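Local coordinates for protein actibind (Aspergillus niger, PDB 3D3Z) that cleaves RNA as a T2-family ribonuclease, probably with little base specificity and a preference for adenylic acid, at residues 29-34 with 198-203; 183-188 with 216-221. All coordinates share one frame; numbering follows the deposited sequence. Where two conformers were deposited one is given.

Contact 1: 29-34 with 198-203; sequences SLLQTQ and QLYYYF
One face of the Y202 ring is covered by L31, whose CG sits 3.8 Å from the ring centroid in a CH-pi contact. At the edge of the same ring, near its plane, S29 OG is 3.4 Å from Y202 CD1. L31 and Y202 run alongside each other. L31 CG is anti to the carbonyl carbon (chi1 -70°), which brings CG over the ring; both methyls lie along it. On the same side of the sheet, T33 CG2 comes within 3.5 Å of Y200 CD1.

The opposite face of the sheet carries L30, Q32, Q34, L199, Y201 and F203. Backbone oxygens L30 O and Q32 O lie at the edges of the F203 and Y201 rings, respectively. The Q34 amide is turned 47° from the Y201 ring, which Q34 NE2 approaches obliquely, 3.6 Å from Y201 CE2. Q34 NE2 donates a nearly straight bond to Q32 OE1 (2.8 Å), in its own amide plane, and a second to L150 O. Q34 OE1 and Y201 OH both bond to S152 OG.

The strands are antiparallel. Backbone bonds link L30 with F203, Q32 with Y201, and Q34 with L199; F203 N to L30 O is weak. Strand 49-56 pairs with the far edge of 29-34 and brings H51, a predicted active-site residue, against T33. Helix 134-147 packs on Q32, Q34 and F203, and helix 171-179 on L199 and Y201.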
ATOM      1  N   SER A  29     -10.534  -6.854   0.891  1.00 20.95           N
ATOM      2  CA  SER A  29      -9.192  -7.011   1.436  1.00 21.42           C
ATOM      3  C   SER A  29      -8.299  -5.944   0.803  1.00 20.29           C
ATOM      4  O   SER A  29      -8.057  -5.955  -0.412  1.00 21.09           O
ATOM      5  CB  SER A  29      -8.617  -8.433   1.196  1.00 21.01           C
ATOM      6  OG  SER A  29      -7.304  -8.478   1.703  1.00 23.32           O
ATOM      7  N   LEU A  30      -7.851  -5.009   1.628  1.00 20.43           N
ATOM      8  CA  LEU A  30      -7.059  -3.879   1.160  1.00 20.48           C
ATOM      9  C   LEU A  30      -5.608  -4.116   1.546  1.00 20.19           C
ATOM     10  O   LEU A  30      -5.303  -4.223   2.702  1.00 20.74           O
ATOM     11  CB  LEU A  30      -7.545  -2.549   1.777  1.00 20.10           C
ATOM     12  CG  LEU A  30      -8.742  -1.838   1.145  1.00 21.62           C
ATOM     13  CD1 LEU A  30      -8.301  -1.185  -0.164  1.00 20.35           C
ATOM     14  CD2 LEU A  30      -9.866  -2.706   0.898  1.00 18.32           C
ATOM     15  N   LEU A  31      -4.732  -4.127   0.548  1.00 20.01           N
ATOM     16  CA  LEU A  31      -3.311  -4.415   0.725  1.00 19.68           C
ATOM     17  C   LEU A  31      -2.498  -3.153   0.597  1.00 18.38           C
ATOM     18  O   LEU A  31      -2.459  -2.567  -0.466  1.00 17.51           O
ATOM     19  CB  LEU A  31      -2.826  -5.448  -0.315  1.00 20.59           C
ATOM     20  CG  LEU A  31      -3.299  -6.898  -0.205  1.00 19.90           C
ATOM     21  CD1 LEU A  31      -4.856  -7.119  -0.257  1.00 19.18           C
ATOM     22  CD2 LEU A  31      -2.620  -7.657  -1.320  1.00 20.01           C
ATOM     23  N   GLN A  32      -1.850  -2.760   1.683  1.00 18.11           N
ATOM     24  CA  GLN A  32      -0.840  -1.711   1.631  1.00 18.15           C
ATOM     25  C   GLN A  32       0.498  -2.402   1.348  1.00 17.88           C
ATOM     26  O   GLN A  32       1.025  -3.149   2.157  1.00 17.33           O
ATOM     27  CB  GLN A  32      -0.771  -0.880   2.900  1.00 17.49           C
ATOM     28  CG  GLN A  32      -0.160   0.538   2.707  1.00 18.41           C
ATOM     29  CD  GLN A  32       1.336   0.554   2.391  1.00 15.57           C
ATOM     30  OE1 GLN A  32       2.187   0.300   3.261  1.00 18.28           O
ATOM     31  NE2 GLN A  32       1.682   1.002   1.157  1.00 14.85           N
ATOM     32  N   THR A  33       1.032  -2.129   0.159  1.00 17.81           N
ATOM     33  CA  THR A  33       2.221  -2.860  -0.331  1.00 17.56           C
ATOM     34  C   THR A  33       3.446  -1.940  -0.338  1.00 17.44           C
ATOM     35  O   THR A  33       3.327  -0.726  -0.556  1.00 15.59           O
ATOM     36  CB  THR A  33       1.975  -3.453  -1.714  1.00 16.89           C
ATOM     37  OG1 THR A  33       1.698  -2.399  -2.639  1.00 19.03           O
ATOM     38  CG2 THR A  33       0.792  -4.373  -1.642  1.00 15.03           C
ATOM     39  N   GLN A  34       4.612  -2.523  -0.058  1.00 16.01           N
ATOM     40  CA  GLN A  34       5.851  -1.792   0.044  1.00 16.21           C
ATOM     41  C   GLN A  34       7.034  -2.452  -0.694  1.00 16.52           C
ATOM     42  O   GLN A  34       7.044  -3.651  -0.926  1.00 16.87           O
ATOM     43  CB  GLN A  34       6.199  -1.642   1.528  1.00 17.58           C
ATOM     44  CG  GLN A  34       5.148  -0.957   2.349  1.00 19.17           C
ATOM     45  CD  GLN A  34       5.540  -0.801   3.802  1.00 16.52           C
ATOM     46  OE1 GLN A  34       6.720  -1.000   4.171  1.00 20.04           O
ATOM     47  NE2 GLN A  34       4.594  -0.325   4.616  1.00 16.34           N
ATOM     48  N   GLN A 198       9.750  -7.181  -1.042  1.00 19.80           N
ATOM     49  CA  GLN A 198       8.359  -6.691  -1.042  1.00 20.32           C
ATOM     50  C   GLN A 198       7.608  -7.127   0.215  1.00 20.06           C
ATOM     51  O   GLN A 198       7.871  -8.227   0.755  1.00 19.96           O
ATOM     52  CB  GLN A 198       7.624  -7.239  -2.266  1.00 20.61           C
ATOM     53  CG  GLN A 198       8.186  -6.738  -3.627  1.00 22.30           C
ATOM     54  CD  GLN A 198       7.261  -6.968  -4.782  1.00 22.35           C
ATOM     55  OE1 GLN A 198       6.080  -6.654  -4.690  1.00 22.28           O
ATOM     56  NE2 GLN A 198       7.795  -7.535  -5.907  1.00 21.10           N
ATOM     57  N   LEU A 199       6.644  -6.301   0.618  1.00 18.76           N
ATOM     58  CA  LEU A 199       5.743  -6.557   1.752  1.00 19.69           C
ATOM     59  C   LEU A 199       4.304  -6.176   1.358  1.00 20.57           C
ATOM     60  O   LEU A 199       4.065  -5.127   0.678  1.00 16.81           O
ATOM     61  CB  LEU A 199       6.195  -5.798   2.997  1.00 19.90           C
ATOM     62  CG  LEU A 199       7.561  -6.083   3.645  1.00 21.85           C
ATOM     63  CD1 LEU A 199       7.836  -5.124   4.785  1.00 19.37           C
ATOM     64  CD2 LEU A 199       7.657  -7.555   4.134  1.00 18.59           C
ATOM     65  N   TYR A 200       3.347  -7.069   1.660  1.00 20.78           N
ATOM     66  CA  TYR A 200       1.894  -6.748   1.576  1.00 21.36           C
ATOM     67  C   TYR A 200       1.241  -6.887   2.952  1.00 22.74           C
ATOM     68  O   TYR A 200       1.109  -7.994   3.495  1.00 22.93           O
ATOM     69  CB  TYR A 200       1.084  -7.619   0.624  1.00 21.90           C
ATOM     70  CG  TYR A 200       1.620  -8.011  -0.734  1.00 20.96           C
ATOM     71  CD1 TYR A 200       2.651  -7.307  -1.395  1.00 22.12           C
ATOM     72  CD2 TYR A 200       1.058  -9.103  -1.399  1.00 21.22           C
ATOM     73  CE1 TYR A 200       3.091  -7.706  -2.645  1.00 22.44           C
ATOM     74  CE2 TYR A 200       1.496  -9.499  -2.645  1.00 22.22           C
ATOM     75  CZ  TYR A 200       2.499  -8.801  -3.277  1.00 22.59           C
ATOM     76  OH  TYR A 200       2.906  -9.218  -4.536  1.00 22.53           O
ATOM     77  N   TYR A 201       0.825  -5.755   3.512  1.00 21.92           N
ATOM     78  CA  TYR A 201       0.048  -5.732   4.755  1.00 21.15           C
ATOM     79  C   TYR A 201      -1.435  -5.707   4.421  1.00 21.31           C
ATOM     80  O   TYR A 201      -1.909  -4.779   3.767  1.00 21.14           O
ATOM     81  CB  TYR A 201       0.434  -4.523   5.589  1.00 19.94           C
ATOM     82  CG  TYR A 201       1.854  -4.427   6.095  1.00 20.85           C
ATOM     83  CD1 TYR A 201       2.198  -4.909   7.373  1.00 18.76           C
ATOM     84  CD2 TYR A 201       2.846  -3.776   5.370  1.00 18.55           C
ATOM     85  CE1 TYR A 201       3.476  -4.749   7.874  1.00 19.16           C
ATOM     86  CE2 TYR A 201       4.116  -3.645   5.870  1.00 19.36           C
ATOM     87  CZ  TYR A 201       4.432  -4.168   7.104  1.00 20.14           C
ATOM     88  OH  TYR A 201       5.682  -4.032   7.634  1.00 22.65           O
ATOM     89  N   TYR A 202      -2.165  -6.736   4.875  1.00 21.35           N
ATOM     90  CA  TYR A 202      -3.585  -6.912   4.581  1.00 21.20           C
ATOM     91  C   TYR A 202      -4.451  -6.280   5.668  1.00 21.43           C
ATOM     92  O   TYR A 202      -4.079  -6.236   6.863  1.00 21.85           O
ATOM     93  CB  TYR A 202      -3.964  -8.391   4.437  1.00 22.05           C
ATOM     94  CG  TYR A 202      -3.343  -9.103   3.241  1.00 21.88           C
ATOM     95  CD1 TYR A 202      -4.109  -9.506   2.175  1.00 21.95           C
ATOM     96  CD2 TYR A 202      -1.973  -9.392   3.203  1.00 24.88           C
ATOM     97  CE1 TYR A 202      -3.529 -10.159   1.058  1.00 22.34           C
ATOM     98  CE2 TYR A 202      -1.387 -10.062   2.096  1.00 21.86           C
ATOM     99  CZ  TYR A 202      -2.175 -10.447   1.056  1.00 24.04           C
ATOM    100  OH  TYR A 202      -1.597 -11.092  -0.020  1.00 24.01           O
ATOM    101  N   PHE A 203      -5.585  -5.750   5.220  1.00 21.52           N
ATOM    102  CA  PHE A 203      -6.548  -5.041   6.075  1.00 20.49           C
ATOM    103  C   PHE A 203      -7.961  -5.330   5.610  1.00 19.87           C
ATOM    104  O   PHE A 203      -8.256  -5.525   4.414  1.00 20.08           O
ATOM    105  CB  PHE A 203      -6.370  -3.523   5.964  1.00 20.37           C
ATOM    106  CG  PHE A 203      -5.138  -3.008   6.581  1.00 18.80           C
ATOM    107  CD1 PHE A 203      -5.110  -2.712   7.924  1.00 19.54           C
ATOM    108  CD2 PHE A 203      -4.000  -2.800   5.807  1.00 18.36           C
ATOM    109  CE1 PHE A 203      -3.995  -2.218   8.485  1.00 19.53           C
ATOM    110  CE2 PHE A 203      -2.882  -2.320   6.377  1.00 21.12           C
ATOM    111  CZ  PHE A 203      -2.880  -2.019   7.705  1.00 19.69           C
TER
HETATM  112  O   HOH W   1       5.175  -4.655  -3.013  1.00 19.58           O

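Contact 2: 183-188 with 216-221; sequences DGYPPY and ASERLE
R219 CG stands between its backbone N and carbonyl carbon (chi1 70°), and the chain then runs extended to NE. The side chain crosses P186 at about a right angle and brings the guanidinium to the carbonyl of P187. R219 NH1 donates to P187 O at 2.9 Å. The acceptor lies in the guanidinium plane, but the donor is tilted from the carbonyl plane. P186 CG sits over the centre of one guanidinium face. The same NH1 forms a salt bridge with E175 of helix 171-179, and NE pairs with D222. These partners fix the rotation of the group.

Y185 CG is anti to the carbonyl carbon (chi1 -69°), which places the ring over the backbone of S217 and E218. E218 N is 3.5 Å above the ring plane, toward the rim. The E218 side chain crosses the tyrosine at about a right angle.

Y188 and E221 lie side by side, with ring and carboxylate planes 32° apart. Water bridges Y188 OH and E221 OE2. The E221 backbone O is buried by the contact and has no hydrogen-bond partner in the model.

Two more waters bind P186 O. One also donates to S217 O, and the other accepts from R219 N at 3.0 Å. At the far end, D183 CB meets A216 CB at 3.7 Å.

This is loop-on-loop packing at the margin of the RNase T2 fold. It joins the loop between helix 171-179 and strand 188-192 to the loop following strand 213-216, with the P186 ring, the rings of Y185 and Y188, and bridging waters between the two backbones.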
ATOM      1  N   ASP A 183      -0.870  -5.916  14.422  0.50 29.34           N
ATOM      2  CA  ASP A 183      -1.808  -6.617  15.297  0.50 30.02           C
ATOM      3  C   ASP A 183      -1.578  -8.132  15.370  0.50 30.39           C
ATOM      4  O   ASP A 183      -2.527  -8.898  15.552  0.50 30.82           O
ATOM      5  CB  ASP A 183      -3.246  -6.342  14.833  0.50 30.28           C
ATOM      6  CG  ASP A 183      -4.245  -6.435  15.963  0.50 31.61           C
ATOM      7  OD1 ASP A 183      -3.958  -5.865  17.031  0.50 31.97           O
ATOM      8  OD2 ASP A 183      -5.319  -7.055  15.781  0.50 33.12           O
ATOM      9  N   GLY A 184      -0.332  -8.560  15.213  1.00 30.56           N
ATOM     10  CA  GLY A 184       0.004  -9.983  15.172  1.00 30.91           C
ATOM     11  C   GLY A 184      -0.260 -10.725  13.874  1.00 31.48           C
ATOM     12  O   GLY A 184      -0.019 -11.930  13.786  1.00 32.24           O
ATOM     13  N   TYR A 185      -0.747 -10.019  12.853  1.00 31.95           N
ATOM     14  CA  TYR A 185      -0.848 -10.573  11.512  1.00 31.31           C
ATOM     15  C   TYR A 185       0.381 -10.198  10.702  1.00 30.85           C
ATOM     16  O   TYR A 185       0.655  -9.012  10.486  1.00 30.03           O
ATOM     17  CB  TYR A 185      -2.071 -10.053  10.803  1.00 33.36           C
ATOM     18  CG  TYR A 185      -3.347 -10.553  11.382  1.00 34.08           C
ATOM     19  CD1 TYR A 185      -3.808 -11.828  11.088  1.00 36.18           C
ATOM     20  CD2 TYR A 185      -4.111  -9.756  12.226  1.00 35.76           C
ATOM     21  CE1 TYR A 185      -5.034 -12.309  11.608  1.00 36.22           C
ATOM     22  CE2 TYR A 185      -5.323 -10.232  12.770  1.00 37.03           C
ATOM     23  CZ  TYR A 185      -5.775 -11.511  12.450  1.00 36.03           C
ATOM     24  OH  TYR A 185      -6.958 -11.990  12.976  1.00 37.23           O
ATOM     25  N   PRO A 186       1.162 -11.207  10.276  1.00 29.97           N
ATOM     26  CA  PRO A 186       2.300 -10.920   9.420  1.00 28.29           C
ATOM     27  C   PRO A 186       1.855 -10.440   8.046  1.00 26.57           C
ATOM     28  O   PRO A 186       0.792 -10.834   7.592  1.00 25.39           O
ATOM     29  CB  PRO A 186       3.021 -12.279   9.288  1.00 28.87           C
ATOM     30  CG  PRO A 186       2.131 -13.272   9.858  1.00 29.11           C
ATOM     31  CD  PRO A 186       1.037 -12.641  10.603  1.00 29.71           C
ATOM     32  N   PRO A 187       2.686  -9.619   7.382  1.00 25.82           N
ATOM     33  CA  PRO A 187       2.420  -9.319   5.955  1.00 25.73           C
ATOM     34  C   PRO A 187       2.771 -10.542   5.090  1.00 24.82           C
ATOM     35  O   PRO A 187       3.457 -11.432   5.568  1.00 25.41           O
ATOM     36  CB  PRO A 187       3.374  -8.162   5.671  1.00 25.35           C
ATOM     37  CG  PRO A 187       4.521  -8.384   6.633  1.00 25.46           C
ATOM     38  CD  PRO A 187       3.895  -8.936   7.888  1.00 24.98           C
ATOM     39  N   TYR A 188       2.314 -10.595   3.846  1.00 23.79           N
ATOM     40  CA  TYR A 188       3.093 -11.271   2.816  1.00 23.62           C
ATOM     41  C   TYR A 188       4.540 -10.724   2.776  1.00 23.46           C
ATOM     42  O   TYR A 188       4.769  -9.516   2.728  1.00 23.69           O
ATOM     43  CB  TYR A 188       2.433 -11.153   1.451  1.00 23.80           C
ATOM     44  CG  TYR A 188       3.303 -11.642   0.335  1.00 24.86           C
ATOM     45  CD1 TYR A 188       3.367 -13.014   0.004  1.00 24.21           C
ATOM     46  CD2 TYR A 188       4.089 -10.750  -0.400  1.00 23.34           C
ATOM     47  CE1 TYR A 188       4.196 -13.459  -1.049  1.00 24.88           C
ATOM     48  CE2 TYR A 188       4.907 -11.184  -1.437  1.00 24.21           C
ATOM     49  CZ  TYR A 188       4.964 -12.537  -1.747  1.00 24.10           C
ATOM     50  OH  TYR A 188       5.782 -12.909  -2.802  1.00 23.75           O
ATOM     51  N   ALA A 216      -6.254  -4.583  10.818  1.00 25.15           N
ATOM     52  CA  ALA A 216      -5.201  -5.517  10.388  1.00 25.60           C
ATOM     53  C   ALA A 216      -5.814  -6.880  10.241  1.00 26.44           C
ATOM     54  O   ALA A 216      -6.547  -7.328  11.126  1.00 26.73           O
ATOM     55  CB  ALA A 216      -4.022  -5.516  11.362  1.00 26.03           C
ATOM     56  N   SER A 217      -5.609  -7.498   9.074  1.00 26.69           N
ATOM     57  CA  SER A 217      -6.212  -8.788   8.760  1.00 26.90           C
ATOM     58  C   SER A 217      -5.217  -9.823   8.233  1.00 26.71           C
ATOM     59  O   SER A 217      -4.054  -9.536   7.944  1.00 24.34           O
ATOM     60  CB  SER A 217      -7.366  -8.638   7.784  1.00 26.43           C
ATOM     61  OG  SER A 217      -6.957  -8.203   6.513  1.00 26.86           O
ATOM     62  N   GLU A 218      -5.690 -11.052   8.133  1.00 27.64           N
ATOM     63  CA  GLU A 218      -4.810 -12.153   7.748  1.00 29.96           C
ATOM     64  C   GLU A 218      -4.389 -12.113   6.269  1.00 29.14           C
ATOM     65  O   GLU A 218      -5.211 -11.906   5.353  1.00 29.49           O
ATOM     66  CB  GLU A 218      -5.478 -13.507   8.066  1.00 30.04           C
ATOM     67  CG  GLU A 218      -4.471 -14.606   8.251  1.00 33.22           C
ATOM     68  CD  GLU A 218      -5.083 -15.835   8.864  1.00 35.62           C
ATOM     69  OE1 GLU A 218      -5.391 -15.781  10.086  1.00 43.88           O
ATOM     70  OE2 GLU A 218      -5.241 -16.845   8.124  1.00 43.44           O
ATOM     71  N   ARG A 219      -3.094 -12.341   6.045  1.00 29.80           N
ATOM     72  CA  ARG A 219      -2.563 -12.405   4.689  1.00 29.87           C
ATOM     73  C   ARG A 219      -3.206 -13.526   3.884  1.00 30.52           C
ATOM     74  O   ARG A 219      -3.423 -14.633   4.384  1.00 31.36           O
ATOM     75  CB  ARG A 219      -1.032 -12.521   4.712  1.00 29.44           C
ATOM     76  CG  ARG A 219      -0.499 -13.872   5.232  1.00 27.90           C
ATOM     77  CD  ARG A 219       0.945 -13.766   5.550  1.00 30.90           C
ATOM     78  NE  ARG A 219       1.456 -15.029   6.073  1.00 33.41           N
ATOM     79  CZ  ARG A 219       2.716 -15.218   6.445  1.00 35.74           C
ATOM     80  NH1 ARG A 219       3.602 -14.239   6.300  1.00 36.56           N
ATOM     81  NH2 ARG A 219       3.098 -16.405   6.932  1.00 36.88           N
ATOM     82  N   LEU A 220      -3.556 -13.231   2.646  1.00 30.60           N
ATOM     83  CA  LEU A 220      -4.141 -14.199   1.747  1.00 31.86           C
ATOM     84  C   LEU A 220      -3.044 -14.851   0.838  1.00 32.93           C
ATOM     85  O   LEU A 220      -3.362 -15.660  -0.027  1.00 33.64           O
ATOM     86  CB  LEU A 220      -5.243 -13.518   0.902  1.00 31.98           C
ATOM     87  CG  LEU A 220      -6.294 -12.627   1.629  1.00 31.45           C
ATOM     88  CD1 LEU A 220      -7.188 -11.849   0.648  1.00 32.61           C
ATOM     89  CD2 LEU A 220      -7.152 -13.437   2.594  1.00 30.54           C
ATOM     90  N   GLU A 221      -1.784 -14.454   1.033  1.00 33.36           N
ATOM     91  CA  GLU A 221      -0.606 -15.069   0.387  1.00 33.58           C
ATOM     92  C   GLU A 221       0.477 -14.967   1.463  1.00 33.42           C
ATOM     93  O   GLU A 221       0.532 -13.957   2.157  1.00 33.73           O
ATOM     94  CB  GLU A 221      -0.262 -14.305  -0.906  1.00 33.78           C
ATOM     95  CG  GLU A 221       0.379 -15.161  -1.991  1.00 35.56           C
ATOM     96  CD  GLU A 221       1.138 -14.385  -3.105  1.00 37.07           C
ATOM     97  OE1 GLU A 221       0.762 -13.239  -3.467  1.00 39.69           O
ATOM     98  OE2 GLU A 221       2.132 -14.960  -3.626  1.00 41.86           O
TER
HETATM   99  O   HOH W   2      -6.693  -6.683  13.684  1.00 34.64           O
HETATM  100  O   HOH W   3      -6.923 -15.159  12.185  0.50 46.36           O
HETATM  101  O   HOH W   4      -1.360  -9.254   6.799  1.00 24.64           O
HETATM  102  O   HOH W   5      -1.222 -12.588   8.407  1.00 28.30           O
HETATM  103  O   HOH W   6       4.711 -14.671  -4.750  1.00 47.44           O

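In the fold
Contact 1 lies about 5 Å from the centre of the folded protein and contact 2 about 13 Å out; their centres are about 8 Å apart. Their segments alternate along the chain, in the order 29-34, 183-188, 198-203, 216-221. Strand 195-206, which holds 198-203, pairs with strands 29-35, 188-192 and 213-216 in one antiparallel sheet. Contact 2 joins loops beside the last two of these strands. Probable backbone bonds from Y202 O to S217 N and from Y200 N to Y188 O tie the contacts, and the Y200 and Y188 rings meet. Both segments of contact 2 are thus joined to strand 195-206. The predicted active-site residue H51 is next to contact 1 and farther from contact 2.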